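Long-range contact in O-phospho-L-seryl-tRNA:Cys-tRNA synthase (Methanocaldococcus jannaschii DSM 2661, PDB 5X6B), which probably converts O-phosphoseryl-tRNA into cysteinyl-tRNA with the help of a covalently bound pyridoxal phosphate cofactor: residues 52-60 with 375-383. Numbering follows the deposited sequence.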
loop_
_atom_site.group_PDB
_atom_site.type_symbol
_atom_site.label_atom_id
_atom_site.label_comp_id
_atom_site.label_asym_id
_atom_site.label_seq_id
_atom_site.Cartn_x
_atom_site.Cartn_y
_atom_site.Cartn_z
ATOM N N THR B 52 12.094 -11.141 8.363
ATOM C CA THR B 52 11.607 -11.069 6.990
ATOM C C THR B 52 12.728 -11.103 5.947
ATOM O O THR B 52 12.523 -11.556 4.819
ATOM C CB THR B 52 10.764 -9.796 6.778
ATOM O OG1 THR B 52 9.890 -9.611 7.899
ATOM C CG2 THR B 52 9.931 -9.906 5.503
ATOM N N ARG B 53 13.912 -10.633 6.324
ATOM C CA ARG B 53 15.035 -10.582 5.393
ATOM C C ARG B 53 16.106 -11.610 5.713
ATOM O O ARG B 53 17.141 -11.661 5.055
ATOM C CB ARG B 53 15.655 -9.192 5.386
ATOM C CG ARG B 53 14.812 -8.162 4.679
ATOM C CD ARG B 53 15.298 -6.775 5.010
ATOM N NE ARG B 53 14.421 -5.753 4.461
ATOM C CZ ARG B 53 13.224 -5.454 4.954
ATOM N NH1 ARG B 53 12.508 -4.504 4.385
ATOM N NH2 ARG B 53 12.746 -6.098 6.012
ATOM N N GLU B 54 15.849 -12.431 6.723
ATOM C CA GLU B 54 16.803 -13.445 7.136
ATOM C C GLU B 54 16.450 -14.811 6.554
ATOM O O GLU B 54 17.159 -15.793 6.767
ATOM C CB GLU B 54 16.858 -13.519 8.661
ATOM C CG GLU B 54 17.036 -12.167 9.321
ATOM C CD GLU B 54 18.011 -12.213 10.475
ATOM O OE1 GLU B 54 18.333 -13.328 10.938
ATOM O OE2 GLU B 54 18.459 -11.133 10.915
ATOM N N PHE B 55 15.347 -14.872 5.818
ATOM C CA PHE B 55 14.866 -16.141 5.296
ATOM C C PHE B 55 14.416 -16.043 3.850
ATOM O O PHE B 55 13.979 -14.986 3.390
ATOM C CB PHE B 55 13.704 -16.665 6.143
ATOM C CG PHE B 55 14.099 -17.096 7.523
ATOM C CD1 PHE B 55 14.615 -18.360 7.746
ATOM C CD2 PHE B 55 13.942 -16.245 8.599
ATOM C CE1 PHE B 55 14.978 -18.766 9.017
ATOM C CE2 PHE B 55 14.302 -16.645 9.872
ATOM C CZ PHE B 55 14.820 -17.908 10.081
ATOM N N ILE B 56 14.537 -17.155 3.137
ATOM C CA ILE B 56 13.829 -17.329 1.881
ATOM C C ILE B 56 12.452 -17.887 2.216
ATOM O O ILE B 56 12.334 -18.912 2.898
ATOM C CB ILE B 56 14.562 -18.278 0.916
ATOM C CG1 ILE B 56 15.932 -17.715 0.540
ATOM C CG2 ILE B 56 13.731 -18.512 -0.332
ATOM C CD1 ILE B 56 16.736 -18.634 -0.346
ATOM N N ASN B 57 11.413 -17.198 1.759
ATOM C CA ASN B 57 10.049 -17.644 1.987
ATOM C C ASN B 57 9.553 -18.458 0.801
ATOM O O ASN B 57 9.485 -17.952 -0.321
ATOM C CB ASN B 57 9.124 -16.449 2.236
ATOM C CG ASN B 57 7.795 -16.858 2.836
ATOM O OD1 ASN B 57 7.380 -18.011 2.728
ATOM N ND2 ASN B 57 7.117 -15.910 3.471
ATOM N N LEU B 58 9.202 -19.715 1.056
ATOM C CA LEU B 58 8.757 -20.614 -0.003
ATOM C C LEU B 58 7.236 -20.706 -0.111
ATOM O O LEU B 58 6.719 -21.462 -0.934
ATOM C CB LEU B 58 9.336 -22.012 0.215
ATOM C CG LEU B 58 10.854 -22.140 0.070
ATOM C CD1 LEU B 58 11.291 -23.583 0.269
ATOM C CD2 LEU B 58 11.314 -21.612 -1.285
ATOM N N ASN B 59 6.524 -19.942 0.715
ATOM C CA ASN B 59 5.061 -19.958 0.703
ATOM C C ASN B 59 4.496 -19.408 -0.607
ATOM O O ASN B 59 4.725 -18.249 -0.952
ATOM C CB ASN B 59 4.519 -19.161 1.889
ATOM C CG ASN B 59 3.065 -19.462 2.180
ATOM O OD1 ASN B 59 2.275 -19.726 1.271
ATOM N ND2 ASN B 59 2.703 -19.426 3.456
ATOM N N PRO B 60 3.760 -20.248 -1.348
ATOM C CA PRO B 60 3.241 -19.889 -2.674
ATOM C C PRO B 60 2.307 -18.681 -2.687
ATOM O O PRO B 60 2.251 -17.985 -3.705
ATOM C CB PRO B 60 2.489 -21.147 -3.102
ATOM C CG PRO B 60 3.170 -22.246 -2.372
ATOM C CD PRO B 60 3.545 -21.673 -1.042
ATOM N N LYS B 375 14.888 -23.778 8.893
ATOM C CA LYS B 375 15.124 -22.501 9.553
ATOM C C LYS B 375 16.602 -22.378 9.900
ATOM O O LYS B 375 17.192 -21.302 9.784
ATOM C CB LYS B 375 14.249 -22.367 10.806
ATOM C CG LYS B 375 14.929 -21.704 11.994
ATOM C CD LYS B 375 14.283 -22.126 13.304
ATOM C CE LYS B 375 14.856 -21.349 14.479
ATOM N NZ LYS B 375 14.224 -21.775 15.757
ATOM N N LYS B 376 17.195 -23.500 10.296
ATOM C CA LYS B 376 18.620 -23.572 10.601
ATOM C C LYS B 376 19.461 -23.183 9.383
ATOM O O LYS B 376 20.603 -22.745 9.518
ATOM C CB LYS B 376 18.985 -24.980 11.080
ATOM C CG LYS B 376 20.399 -25.129 11.620
ATOM C CD LYS B 376 20.491 -26.296 12.599
ATOM C CE LYS B 376 21.841 -26.336 13.303
ATOM N NZ LYS B 376 21.968 -27.520 14.202
ATOM N N ARG B 377 18.886 -23.336 8.197
ATOM C CA ARG B 377 19.575 -22.981 6.963
ATOM C C ARG B 377 18.917 -21.780 6.292
ATOM O O ARG B 377 19.075 -21.565 5.088
ATOM C CB ARG B 377 19.608 -24.177 6.012
ATOM C CG ARG B 377 19.966 -25.466 6.718
ATOM C CD ARG B 377 20.399 -26.559 5.766
ATOM N NE ARG B 377 20.765 -27.766 6.500
ATOM C CZ ARG B 377 21.532 -28.734 6.011
ATOM N NH1 ARG B 377 21.808 -29.803 6.749
ATOM N NH2 ARG B 377 22.033 -28.626 4.789
ATOM N N GLY B 378 18.172 -21.007 7.077
ATOM C CA GLY B 378 17.625 -19.743 6.612
ATOM C C GLY B 378 16.496 -19.864 5.609
ATOM O O GLY B 378 16.349 -19.019 4.723
ATOM N N ILE B 379 15.684 -20.906 5.754
ATOM C CA ILE B 379 14.554 -21.119 4.857
ATOM C C ILE B 379 13.265 -21.336 5.641
ATOM O O ILE B 379 13.242 -22.056 6.642
ATOM C CB ILE B 379 14.790 -22.329 3.923
ATOM C CG1 ILE B 379 16.091 -22.161 3.135
ATOM C CG2 ILE B 379 13.629 -22.497 2.961
ATOM C CD1 ILE B 379 16.421 -23.344 2.256
ATOM N N GLY B 380 12.190 -20.706 5.187
ATOM C CA GLY B 380 10.890 -20.912 5.788
ATOM C C GLY B 380 9.800 -20.887 4.739
ATOM O O GLY B 380 10.083 -20.866 3.539
ATOM N N GLY B 381 8.549 -20.884 5.187
ATOM C CA GLY B 381 7.426 -20.828 4.269
ATOM C C GLY B 381 6.719 -22.162 4.167
ATOM O O GLY B 381 5.681 -22.274 3.518
ATOM N N ILE B 382 7.290 -23.177 4.806
ATOM C CA ILE B 382 6.663 -24.491 4.874
ATOM C C ILE B 382 6.022 -24.679 6.246
ATOM O O ILE B 382 6.626 -24.353 7.267
ATOM C CB ILE B 382 7.682 -25.627 4.620
ATOM C CG1 ILE B 382 8.537 -25.320 3.393
ATOM C CG2 ILE B 382 6.972 -26.960 4.449
ATOM C CD1 ILE B 382 7.744 -25.141 2.125
ATOM N N ARG B 383 4.797 -25.195 6.273
ATOM C CA ARG B 383 4.099 -25.424 7.535
ATOM C C ARG B 383 4.851 -26.416 8.411
ATOM O O ARG B 383 5.286 -27.465 7.941
ATOM C CB ARG B 383 2.680 -25.929 7.283
ATOM C CG ARG B 383 1.765 -24.906 6.637
ATOM C CD ARG B 383 0.362 -25.462 6.489
ATOM N NE ARG B 383 -0.154 -25.951 7.762
ATOM C CZ ARG B 383 -1.308 -26.594 7.902
ATOM N NH1 ARG B 383 -2.073 -26.825 6.843
ATOM N NH2 ARG B 383 -1.698 -27.005 9.102
#
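Phe55 turns the edge of its ring to Ile379 N and Lys375 O, at the close of helix 369-375, and also touches Gly378. Phe55 CD1 sits 3.4 Å from Ile379 N, which lies in the ring plane, while Phe55 CE1 lies near Lys375 O and Lys375 CB. The ring reaches there because CG is turned beside its own backbone N and anti to the carbonyl carbon (chi1 -69°). Gly378, at positive phi, ends that helix in a Schellman motif, and its carbonyl then starts a two-strand parallel ladder by accepting from Ile56 N at 3.0 Å. Ile56 O receives Gly380 N at 2.9 Å in an almost straight bond (176°), and Gly380 O takes Leu58 N at 2.9 Å. On the Ile56 and Ile379 side of the ladder the side chains face helix 399-415, where Val405 and Ala408 meet them. Leu58 lies across Ile379, Leu58 CD1 to Ile379 CG2 at 3.7 Å, and Leu58 CB is met by Ile382 CD1; Met392 of strand 389-392 touches both Leu58 and Ile382. Asn57, with CG anti to the backbone N (chi1 -165°), brings OD1 to 3.2 Å from Gly381 CA and closes an Asx turn by accepting from Asn59 N at 2.9 Å. Gly381, itself at positive phi, lets its CA lie against that oxygen. Asn59, at the N-cap of the following helix, accepts from Ile61 N through OD1. Three backbone hydrogen bonds thus fix the parallel register, while Ile56 and Ile379 hold one side of the ladder against helix 399-415 and the Asx turn secures its end.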